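Local coordinates for microcin B17-processing protein McbB (Escherichia coli str. K-12 substr. MG1655, PDB 6GRH), which is needed to process the inactive microcin B17 precursor peptide McbA into the active antibiotic, at residues B[63-66]-B[67-70]; B[109-112]-B[113-117]; B[153-156]-B[157-161]. All blocks are in the same frame, centred on the assembly; numbering follows the deposited sequence. Where two conformers were deposited one is given.

Contact 1: residues B[63-66]-B[67-70]; sequences DKLL and DESL
Asp67 N donates to Asp63 O at 2.8 Å, and Glu68 N repeats the i to i+4 pattern on Lys64 O, as helix 59-68 runs through its final turns. At the next step the ladder slackens: Ser69 N reaches Leu65 O at 3.3 Å and leans weakly toward Leu66 O as well. Ser69 is the first residue to leave helical backbone angles, and Leu70, with phi at 52°, is the C-prime residue of a Schellman motif. In that motif Ile71 N returns to Leu66 O while Leu70 N bonds to Asp67 O.

A water bridges this last turn. It donates to Leu65 O at 2.6 Å and also hydrogen-bonds Ser69 OG, so Leu65 O is gripped by both an amide and a water, and the serine side chain is tied to the last turn. Ser69 OG has a further partner in Gly42 O, in the first turn of helix 41-52, a helix that Leu65 also packs against.

On the exposed side, Glu68 has its CG beside its own backbone N (chi1 -75°), which brings CG to 3.3 Å from Lys64 O and lays the extended chain back over the preceding turn. Its OE2 stops 4.0 Å from Lys64 NZ, beyond salt-bridge distance, and OE1 lies near Leu65 CD1. The two acids one turn apart are each matched by a lysine of helix 73-82: Asp63 by Lys77, Asp67 by Lys73. Backbone bonds thus close the helix, while the salt bridges go to the following helix; the attraction between Lys64 and Glu68 is probably modest at this solvent-facing site.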
ATOM      1  N   ASP B  63      50.075 -11.291  -8.246  1.00 38.63           N
ATOM      2  CA  ASP B  63      51.470 -10.926  -7.953  1.00 40.85           C
ATOM      3  C   ASP B  63      52.441 -11.410  -9.021  1.00 41.13           C
ATOM      4  O   ASP B  63      53.284 -10.651  -9.486  1.00 40.88           O
ATOM      5  CB  ASP B  63      51.913 -11.470  -6.583  1.00 43.14           C
ATOM      6  CG  ASP B  63      51.251 -10.744  -5.425  1.00 44.61           C
ATOM      7  OD1 ASP B  63      50.442  -9.821  -5.675  1.00 45.56           O
ATOM      8  OD2 ASP B  63      51.522 -11.098  -4.257  1.00 47.26           O
ATOM      9  N   LYS B  64      52.302 -12.679  -9.397  1.00 41.90           N
ATOM     10  CA  LYS B  64      53.109 -13.303 -10.452  1.00 42.66           C
ATOM     11  C   LYS B  64      52.940 -12.549 -11.781  1.00 41.08           C
ATOM     12  O   LYS B  64      53.897 -12.234 -12.446  1.00 40.88           O
ATOM     13  CB  LYS B  64      52.688 -14.775 -10.611  1.00 44.00           C
ATOM     14  CG  LYS B  64      53.682 -15.688 -11.317  1.00 46.64           C
ATOM     15  CD  LYS B  64      53.543 -17.132 -10.796  1.00 48.28           C
ATOM     16  CE  LYS B  64      54.127 -18.173 -11.740  1.00 49.87           C
ATOM     17  NZ  LYS B  64      55.499 -17.850 -12.196  1.00 51.41           N
ATOM     18  N   LEU B  65      51.698 -12.252 -12.136  1.00 39.84           N
ATOM     19  CA  LEU B  65      51.394 -11.471 -13.344  1.00 39.72           C
ATOM     20  C   LEU B  65      52.110 -10.115 -13.347  1.00 38.91           C
ATOM     21  O   LEU B  65      52.738  -9.727 -14.336  1.00 38.62           O
ATOM     22  CB  LEU B  65      49.888 -11.253 -13.455  1.00 39.12           C
ATOM     23  CG  LEU B  65      49.198 -11.473 -14.792  1.00 39.90           C
ATOM     24  CD1 LEU B  65      49.503 -12.818 -15.437  1.00 40.93           C
ATOM     25  CD2 LEU B  65      47.695 -11.324 -14.544  1.00 39.28           C
ATOM     26  N   LEU B  66      52.019  -9.425 -12.215  1.00 38.65           N
ATOM     27  CA  LEU B  66      52.680  -8.128 -12.039  1.00 39.56           C
ATOM     28  C   LEU B  66      54.213  -8.250 -12.084  1.00 41.06           C
ATOM     29  O   LEU B  66      54.875  -7.448 -12.751  1.00 41.00           O
ATOM     30  CB  LEU B  66      52.214  -7.454 -10.743  1.00 38.81           C
ATOM     31  CG  LEU B  66      50.740  -7.040 -10.727  1.00 37.70           C
ATOM     32  CD1 LEU B  66      50.267  -6.756  -9.303  1.00 37.49           C
ATOM     33  CD2 LEU B  66      50.540  -5.836 -11.627  1.00 37.09           C
ATOM     34  N   ASP B  67      54.769  -9.251 -11.396  1.00 43.08           N
ATOM     35  CA  ASP B  67      56.221  -9.536 -11.449  1.00 45.50           C
ATOM     36  C   ASP B  67      56.697  -9.770 -12.867  1.00 45.39           C
ATOM     37  O   ASP B  67      57.713  -9.239 -13.259  1.00 45.78           O
ATOM     38  CB  ASP B  67      56.613 -10.761 -10.603  1.00 48.23           C
ATOM     39  CG  ASP B  67      56.619 -10.479  -9.089  1.00 50.01           C
ATOM     40  OD1 ASP B  67      56.495  -9.304  -8.675  1.00 50.55           O
ATOM     41  OD2 ASP B  67      56.761 -11.449  -8.306  1.00 51.96           O
ATOM     42  N   GLU B  68      55.944 -10.544 -13.640  1.00 45.58           N
ATOM     43  CA  GLU B  68      56.311 -10.854 -15.039  1.00 46.94           C
ATOM     44  C   GLU B  68      56.372  -9.623 -15.954  1.00 45.46           C
ATOM     45  O   GLU B  68      57.186  -9.546 -16.860  1.00 45.06           O
ATOM     46  CB  GLU B  68      55.340 -11.905 -15.601  1.00 48.35           C
ATOM     47  CG  GLU B  68      55.618 -13.308 -15.053  1.00 50.79           C
ATOM     48  CD  GLU B  68      54.579 -14.372 -15.438  1.00 51.26           C
ATOM     49  OE1 GLU B  68      53.400 -14.069 -15.697  1.00 51.30           O
ATOM     50  OE2 GLU B  68      54.965 -15.551 -15.467  1.00 54.42           O
ATOM     51  N   SER B  69      55.507  -8.650 -15.689  1.00 44.04           N
ATOM     52  CA  SER B  69      55.517  -7.376 -16.395  1.00 43.54           C
ATOM     53  C   SER B  69      56.380  -6.316 -15.707  1.00 43.81           C
ATOM     54  O   SER B  69      56.308  -5.161 -16.092  1.00 43.53           O
ATOM     55  CB  SER B  69      54.095  -6.872 -16.542  1.00 42.27           C
ATOM     56  OG  SER B  69      53.430  -7.617 -17.534  1.00 42.89           O
ATOM     57  N   LEU B  70      57.216  -6.718 -14.738  1.00 44.17           N
ATOM     58  CA  LEU B  70      58.110  -5.824 -13.999  1.00 44.49           C
ATOM     59  C   LEU B  70      57.425  -4.591 -13.369  1.00 43.20           C
ATOM     60  O   LEU B  70      57.961  -3.485 -13.392  1.00 43.64           O
ATOM     61  CB  LEU B  70      59.267  -5.415 -14.908  1.00 45.86           C
ATOM     62  CG  LEU B  70      60.140  -6.576 -15.432  1.00 46.96           C
ATOM     63  CD1 LEU B  70      61.099  -6.031 -16.478  1.00 47.80           C
ATOM     64  CD2 LEU B  70      60.896  -7.263 -14.296  1.00 48.48           C
TER
HETATM   65  O   HOH W   1      52.423  -9.854 -16.908  1.00 36.04           O

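Contact 2: residues B[109-112]-B[113-117]; sequences SNAR and EQWKC
Ala111 CB sits over one face of the Trp115 indole, 3.8 Å from the centroid of the six-membered ring and only 5° off the ring normal, a CH-pi contact with the methyl almost directly above the ring centre. The indole reaches this place because Trp115 CG lies beside its own backbone N (chi1 -63°), which turns the ring back along the helix toward the residue four positions earlier. The same turn brings Trp115 CG within 3.3 Å of Ala111 O, the carbonyl that accepts the Trp115 amide at 2.9 Å. One residue back, Gln114 N bonds to Asn110 O at 3.0 Å, almost straight.

The short helix 111-115 is the crossover of a beta-alpha-beta unit between the strands 97-102 and 122-127. Its tryptophan faces helix 236-254, packing on Ile246, Lys247 and Leu250 and meeting the ring of Tyr243 at about 50°, while Arg112 turns to strand 122-127 and donates from NH2 to Ser123 O.

Gln114 extends over Asn110, with NE2 3.5 Å from Asn110 CB; its amide bonds through OE1 to Tyr243 OH and through NE2 to Glu236 of the second subunit, fixing both ends of the group and linking the helix to that second copy of the protein. At the helix start, a water accepts from Glu113 N at 3.0 Å and donates weakly to Ser109 O. Further along the chain, the aliphatic part of Lys116 passes alongside Arg112 O, CG coming to 3.3 Å.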
ATOM      1  N   SER B 109      22.572 -25.277 -18.655  1.00 33.76           N
ATOM      2  CA  SER B 109      23.664 -26.199 -18.961  1.00 35.55           C
ATOM      3  C   SER B 109      25.031 -25.507 -19.129  1.00 35.70           C
ATOM      4  O   SER B 109      26.057 -26.165 -19.037  1.00 36.43           O
ATOM      5  CB  SER B 109      23.335 -27.025 -20.192  1.00 37.20           C
ATOM      6  OG  SER B 109      23.233 -26.193 -21.315  1.00 37.90           O
ATOM      7  N   ASN B 110      25.058 -24.197 -19.377  1.00 34.79           N
ATOM      8  CA  ASN B 110      26.320 -23.456 -19.386  1.00 34.87           C
ATOM      9  C   ASN B 110      26.504 -22.510 -18.181  1.00 33.42           C
ATOM     10  O   ASN B 110      27.520 -21.825 -18.098  1.00 32.56           O
ATOM     11  CB  ASN B 110      26.464 -22.713 -20.722  1.00 35.83           C
ATOM     12  CG  ASN B 110      26.660 -23.656 -21.900  1.00 38.30           C
ATOM     13  OD1 ASN B 110      25.914 -23.608 -22.880  1.00 40.64           O
ATOM     14  ND2 ASN B 110      27.636 -24.541 -21.800  1.00 38.34           N
ATOM     15  N   ALA B 111      25.551 -22.504 -17.244  1.00 32.39           N
ATOM     16  CA  ALA B 111      25.489 -21.479 -16.188  1.00 31.95           C
ATOM     17  C   ALA B 111      26.625 -21.596 -15.193  1.00 32.40           C
ATOM     18  O   ALA B 111      27.193 -20.600 -14.815  1.00 31.50           O
ATOM     19  CB  ALA B 111      24.165 -21.534 -15.440  1.00 31.36           C
ATOM     20  N   ARG B 112      26.980 -22.817 -14.814  1.00 33.23           N
ATOM     21  CA  ARG B 112      28.064 -23.007 -13.867  1.00 35.14           C
ATOM     22  C   ARG B 112      29.359 -22.389 -14.369  1.00 35.55           C
ATOM     23  O   ARG B 112      30.042 -21.726 -13.612  1.00 34.73           O
ATOM     24  CB  ARG B 112      28.292 -24.467 -13.578  1.00 37.46           C
ATOM     25  CG  ARG B 112      27.111 -25.087 -12.852  1.00 39.51           C
ATOM     26  CD  ARG B 112      27.028 -26.534 -13.226  1.00 43.14           C
ATOM     27  NE  ARG B 112      27.705 -27.396 -12.292  1.00 46.40           N
ATOM     28  CZ  ARG B 112      28.308 -28.545 -12.602  1.00 47.60           C
ATOM     29  NH1 ARG B 112      28.389 -28.991 -13.858  1.00 50.32           N
ATOM     30  NH2 ARG B 112      28.834 -29.268 -11.629  1.00 48.33           N
ATOM     31  N   GLU B 113      29.690 -22.585 -15.640  0.50 36.64           N
ATOM     32  CA  GLU B 113      30.968 -22.090 -16.150  0.50 37.87           C
ATOM     33  C   GLU B 113      30.911 -20.592 -16.478  0.50 36.66           C
ATOM     34  O   GLU B 113      31.847 -19.866 -16.143  0.50 36.95           O
ATOM     35  CB  GLU B 113      31.467 -22.928 -17.332  0.50 39.81           C
ATOM     36  CG  GLU B 113      32.967 -23.206 -17.258  0.50 41.58           C
ATOM     37  CD  GLU B 113      33.339 -24.164 -16.133  0.50 43.06           C
ATOM     38  OE1 GLU B 113      34.058 -23.760 -15.186  0.50 43.23           O
ATOM     39  OE2 GLU B 113      32.912 -25.334 -16.199  0.50 45.01           O
ATOM     40  N   GLN B 114      29.821 -20.130 -17.099  1.00 35.53           N
ATOM     41  CA  GLN B 114      29.645 -18.696 -17.398  1.00 34.85           C
ATOM     42  C   GLN B 114      29.616 -17.815 -16.173  1.00 33.44           C
ATOM     43  O   GLN B 114      30.262 -16.758 -16.147  1.00 32.06           O
ATOM     44  CB  GLN B 114      28.340 -18.439 -18.140  1.00 34.31           C
ATOM     45  CG  GLN B 114      28.324 -18.937 -19.574  1.00 35.07           C
ATOM     46  CD  GLN B 114      26.941 -18.838 -20.206  1.00 35.22           C
ATOM     47  OE1 GLN B 114      25.960 -18.312 -19.606  1.00 33.63           O
ATOM     48  NE2 GLN B 114      26.846 -19.339 -21.433  1.00 35.85           N
ATOM     49  N   TRP B 115      28.877 -18.250 -15.158  1.00 31.64           N
ATOM     50  CA  TRP B 115      28.589 -17.373 -14.035  1.00 30.93           C
ATOM     51  C   TRP B 115      29.735 -17.243 -13.050  1.00 30.91           C
ATOM     52  O   TRP B 115      29.706 -16.350 -12.221  1.00 29.32           O
ATOM     53  CB  TRP B 115      27.264 -17.745 -13.347  1.00 30.17           C
ATOM     54  CG  TRP B 115      26.042 -17.584 -14.255  1.00 29.65           C
ATOM     55  CD1 TRP B 115      26.008 -17.097 -15.529  1.00 29.52           C
ATOM     56  CD2 TRP B 115      24.681 -17.925 -13.926  1.00 28.96           C
ATOM     57  NE1 TRP B 115      24.710 -17.124 -16.017  1.00 29.34           N
ATOM     58  CE2 TRP B 115      23.881 -17.622 -15.056  1.00 28.59           C
ATOM     59  CE3 TRP B 115      24.069 -18.485 -12.801  1.00 28.65           C
ATOM     60  CZ2 TRP B 115      22.490 -17.835 -15.081  1.00 28.01           C
ATOM     61  CZ3 TRP B 115      22.665 -18.698 -12.835  1.00 27.93           C
ATOM     62  CH2 TRP B 115      21.917 -18.382 -13.968  1.00 27.95           C
ATOM     63  N   LYS B 116      30.772 -18.082 -13.178  1.00 32.43           N
ATOM     64  CA  LYS B 116      32.033 -17.877 -12.450  1.00 34.40           C
ATOM     65  C   LYS B 116      32.657 -16.511 -12.732  1.00 34.15           C
ATOM     66  O   LYS B 116      33.265 -15.921 -11.840  1.00 33.41           O
ATOM     67  CB  LYS B 116      33.052 -18.996 -12.762  1.00 36.92           C
ATOM     68  CG  LYS B 116      32.651 -20.350 -12.212  1.00 39.18           C
ATOM     69  CD  LYS B 116      33.748 -21.399 -12.438  1.00 42.19           C
ATOM     70  CE  LYS B 116      33.414 -22.741 -11.782  1.00 44.40           C
ATOM     71  NZ  LYS B 116      32.887 -22.631 -10.380  1.00 44.81           N
ATOM     72  N   CYS B 117      32.491 -15.985 -13.938  0.50 34.70           N
ATOM     73  CA  CYS B 117      33.047 -14.672 -14.243  0.50 35.51           C
ATOM     74  C   CYS B 117      32.235 -13.513 -13.645  0.50 34.51           C
ATOM     75  O   CYS B 117      32.637 -12.357 -13.784  0.50 34.49           O
ATOM     76  CB  CYS B 117      33.253 -14.501 -15.738  0.50 36.77           C
ATOM     77  SG  CYS B 117      31.757 -14.317 -16.700  0.50 40.54           S
TER
HETATM   78  O   HOH W   2      28.592 -24.888 -17.214  1.00 34.55           O

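Contact 3: residues B[153-156]-B[157-161]; sequences VKRI and YSKFE
Four i to i+4 backbone bonds run from Val153, Lys154, Arg155 and Ile156 to Tyr157, Ser158, Lys159 and Phe160. The first, Tyr157 N to Val153 O at 3.0 Å, is nearly straight (171°); the last, Phe160 N to Ile156 O, bends to 144°. Beyond it Glu161 N still finds Tyr157 O.

Two apolar contacts involve rings, and they differ in approach. Val153 CG1 lies over one face of the Tyr157 ring, displaced toward the rim, at 4.0 Å from the centroid, a CH-pi contact between side chains that point the same way. This methyl stands opposite Val153 N about the first torsion (chi1 -180°), which places it above the ring of the residue four positions on. Ile156 CG2 instead meets Phe160 at the ring edge, in its plane, 3.9 Å from CD2, while Lys159 CB covers one face of the same ring.

Among the charged residues, Arg155 and Lys159 lie side by side through their aliphatic parts, Arg155 CG 4.0 Å from Lys159 CD. Their charged ends bond to backbone oxygens instead: Arg155 to Ile128 O and Asp130 O, Lys159 NZ to Ile133 O.

Tyr157 OH bonds to Gln170 and to His193 N, while its side chain touches Cys192, a zinc ligand, and its ring meets Phe168 edge-to-face. Helix 150-160 forms the crossover of the beta-alpha-beta unit between strands 139-144 and 167-174, with Ile156 and Phe160 packing on Leu143, Ile141 and Phe168 of those strands and Val153 also reaching the start of helix 193-204.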
ATOM      1  N   VAL B 153       7.550 -27.778  -4.603  1.00 29.51           N
ATOM      2  CA  VAL B 153       8.122 -26.933  -3.566  1.00 29.04           C
ATOM      3  C   VAL B 153       8.054 -27.646  -2.224  1.00 30.29           C
ATOM      4  O   VAL B 153       9.016 -27.618  -1.458  1.00 30.31           O
ATOM      5  CB  VAL B 153       7.432 -25.549  -3.491  1.00 27.87           C
ATOM      6  CG1 VAL B 153       8.059 -24.688  -2.394  1.00 27.35           C
ATOM      7  CG2 VAL B 153       7.534 -24.837  -4.827  1.00 27.07           C
ATOM      8  N   LYS B 154       6.931 -28.299  -1.948  1.00 31.25           N
ATOM      9  CA  LYS B 154       6.751 -28.996  -0.688  1.00 33.51           C
ATOM     10  C   LYS B 154       7.755 -30.148  -0.510  1.00 33.45           C
ATOM     11  O   LYS B 154       8.302 -30.320   0.574  1.00 32.42           O
ATOM     12  CB  LYS B 154       5.314 -29.504  -0.605  1.00 36.70           C
ATOM     13  CG  LYS B 154       4.929 -30.247   0.651  1.00 40.13           C
ATOM     14  CD  LYS B 154       3.421 -30.522   0.588  1.00 42.77           C
ATOM     15  CE  LYS B 154       2.953 -31.414   1.711  1.00 45.64           C
ATOM     16  NZ  LYS B 154       2.681 -30.572   2.912  1.00 47.66           N
ATOM     17  N   ARG B 155       7.994 -30.902  -1.578  1.00 33.43           N
ATOM     18  CA  ARG B 155       9.010 -31.964  -1.572  1.00 35.23           C
ATOM     19  C   ARG B 155      10.421 -31.422  -1.244  1.00 33.87           C
ATOM     20  O   ARG B 155      11.145 -32.006  -0.435  1.00 34.17           O
ATOM     21  CB  ARG B 155       9.035 -32.662  -2.931  1.00 37.54           C
ATOM     22  CG  ARG B 155      10.104 -33.744  -3.086  1.00 40.57           C
ATOM     23  CD  ARG B 155      10.356 -34.046  -4.549  1.00 43.08           C
ATOM     24  NE  ARG B 155      11.535 -34.897  -4.771  1.00 45.81           N
ATOM     25  CZ  ARG B 155      12.169 -35.028  -5.938  1.00 47.35           C
ATOM     26  NH1 ARG B 155      11.761 -34.364  -7.022  1.00 47.84           N
ATOM     27  NH2 ARG B 155      13.235 -35.826  -6.028  1.00 48.57           N
ATOM     28  N   ILE B 156      10.807 -30.323  -1.890  1.00 31.61           N
ATOM     29  CA  ILE B 156      12.128 -29.722  -1.679  1.00 30.74           C
ATOM     30  C   ILE B 156      12.279 -29.196  -0.235  1.00 29.90           C
ATOM     31  O   ILE B 156      13.323 -29.400   0.431  1.00 29.27           O
ATOM     32  CB  ILE B 156      12.425 -28.619  -2.742  1.00 29.90           C
ATOM     33  CG1 ILE B 156      12.479 -29.200  -4.165  1.00 30.58           C
ATOM     34  CG2 ILE B 156      13.732 -27.904  -2.439  1.00 29.78           C
ATOM     35  CD1 ILE B 156      13.477 -30.336  -4.354  1.00 32.02           C
ATOM     36  N   TYR B 157      11.246 -28.523   0.263  1.00 28.57           N
ATOM     37  CA  TYR B 157      11.252 -28.091   1.661  1.00 28.53           C
ATOM     38  C   TYR B 157      11.339 -29.284   2.620  1.00 30.72           C
ATOM     39  O   TYR B 157      12.106 -29.246   3.585  1.00 31.45           O
ATOM     40  CB  TYR B 157      10.033 -27.229   1.985  1.00 27.27           C
ATOM     41  CG  TYR B 157      10.063 -25.780   1.480  1.00 25.79           C
ATOM     42  CD1 TYR B 157      11.157 -25.229   0.772  1.00 24.93           C
ATOM     43  CD2 TYR B 157       8.975 -24.945   1.734  1.00 24.95           C
ATOM     44  CE1 TYR B 157      11.143 -23.898   0.338  1.00 23.91           C
ATOM     45  CE2 TYR B 157       8.957 -23.634   1.297  1.00 24.21           C
ATOM     46  CZ  TYR B 157      10.038 -23.103   0.612  1.00 23.47           C
ATOM     47  OH  TYR B 157       9.998 -21.786   0.229  1.00 22.25           O
ATOM     48  N   SER B 158      10.549 -30.325   2.353  1.00 31.54           N
ATOM     49  CA  SER B 158      10.492 -31.498   3.197  1.00 34.29           C
ATOM     50  C   SER B 158      11.864 -32.169   3.302  1.00 35.62           C
ATOM     51  O   SER B 158      12.287 -32.533   4.373  1.00 36.42           O
ATOM     52  CB  SER B 158       9.450 -32.459   2.645  1.00 34.91           C
ATOM     53  OG  SER B 158       9.368 -33.587   3.437  1.00 37.89           O
ATOM     54  N   LYS B 159      12.562 -32.271   2.181  1.00 36.20           N
ATOM     55  CA  LYS B 159      13.912 -32.838   2.155  1.00 37.34           C
ATOM     56  C   LYS B 159      14.993 -31.961   2.804  1.00 36.09           C
ATOM     57  O   LYS B 159      15.849 -32.476   3.520  1.00 35.49           O
ATOM     58  CB  LYS B 159      14.308 -33.142   0.716  1.00 38.73           C
ATOM     59  CG  LYS B 159      13.499 -34.273   0.112  1.00 41.25           C
ATOM     60  CD  LYS B 159      13.678 -34.406  -1.399  1.00 42.61           C
ATOM     61  CE  LYS B 159      15.131 -34.564  -1.812  1.00 44.31           C
ATOM     62  NZ  LYS B 159      15.843 -35.628  -1.047  1.00 47.84           N
ATOM     63  N   PHE B 160      14.958 -30.650   2.579  1.00 34.38           N
ATOM     64  CA  PHE B 160      16.127 -29.802   2.903  1.00 34.56           C
ATOM     65  C   PHE B 160      16.007 -28.748   4.006  1.00 34.70           C
ATOM     66  O   PHE B 160      17.045 -28.230   4.429  1.00 33.29           O
ATOM     67  CB  PHE B 160      16.659 -29.166   1.619  1.00 33.74           C
ATOM     68  CG  PHE B 160      17.030 -30.167   0.573  1.00 34.81           C
ATOM     69  CD1 PHE B 160      17.942 -31.191   0.860  1.00 36.59           C
ATOM     70  CD2 PHE B 160      16.479 -30.109  -0.697  1.00 34.31           C
ATOM     71  CE1 PHE B 160      18.270 -32.139  -0.101  1.00 37.61           C
ATOM     72  CE2 PHE B 160      16.817 -31.041  -1.667  1.00 35.33           C
ATOM     73  CZ  PHE B 160      17.714 -32.056  -1.370  1.00 36.77           C
ATOM     74  N   GLU B 161      14.789 -28.452   4.500  1.00 35.65           N
ATOM     75  CA  GLU B 161      14.587 -27.398   5.524  1.00 36.80           C
ATOM     76  C   GLU B 161      15.414 -27.557   6.780  1.00 38.09           C
ATOM     77  O   GLU B 161      15.729 -26.556   7.432  1.00 37.90           O
ATOM     78  CB  GLU B 161      13.127 -27.320   5.994  1.00 37.92           C
ATOM     79  CG  GLU B 161      12.276 -26.410   5.179  1.00 38.42           C
ATOM     80  CD  GLU B 161      10.860 -26.276   5.729  1.00 39.24           C
ATOM     81  OE1 GLU B 161      10.402 -27.104   6.556  1.00 41.39           O
ATOM     82  OE2 GLU B 161      10.187 -25.332   5.330  1.00 41.51           O
TER

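How the contacts relate
The three contacts follow one another along the chain, each local to one helix, and none touches another. Contact 1 belongs to the N-terminal part, about 34 Å from the centre of the chain, and contact 3 lies on the opposite side of that centre; their own centres are about 49 Å apart. Contact 2 is nearest the middle, about 12 Å from the chain centre, with nearest atoms about 15 Å from each of the other two. Contacts 2 and 3 occupy crossover helices of the same mixed sheet. Contact 3 is closest to the zinc, which Cys192, Cys195, Cys290 and Cys292 bind: the Tyr157 side chain comes within about 7 Å of the metal.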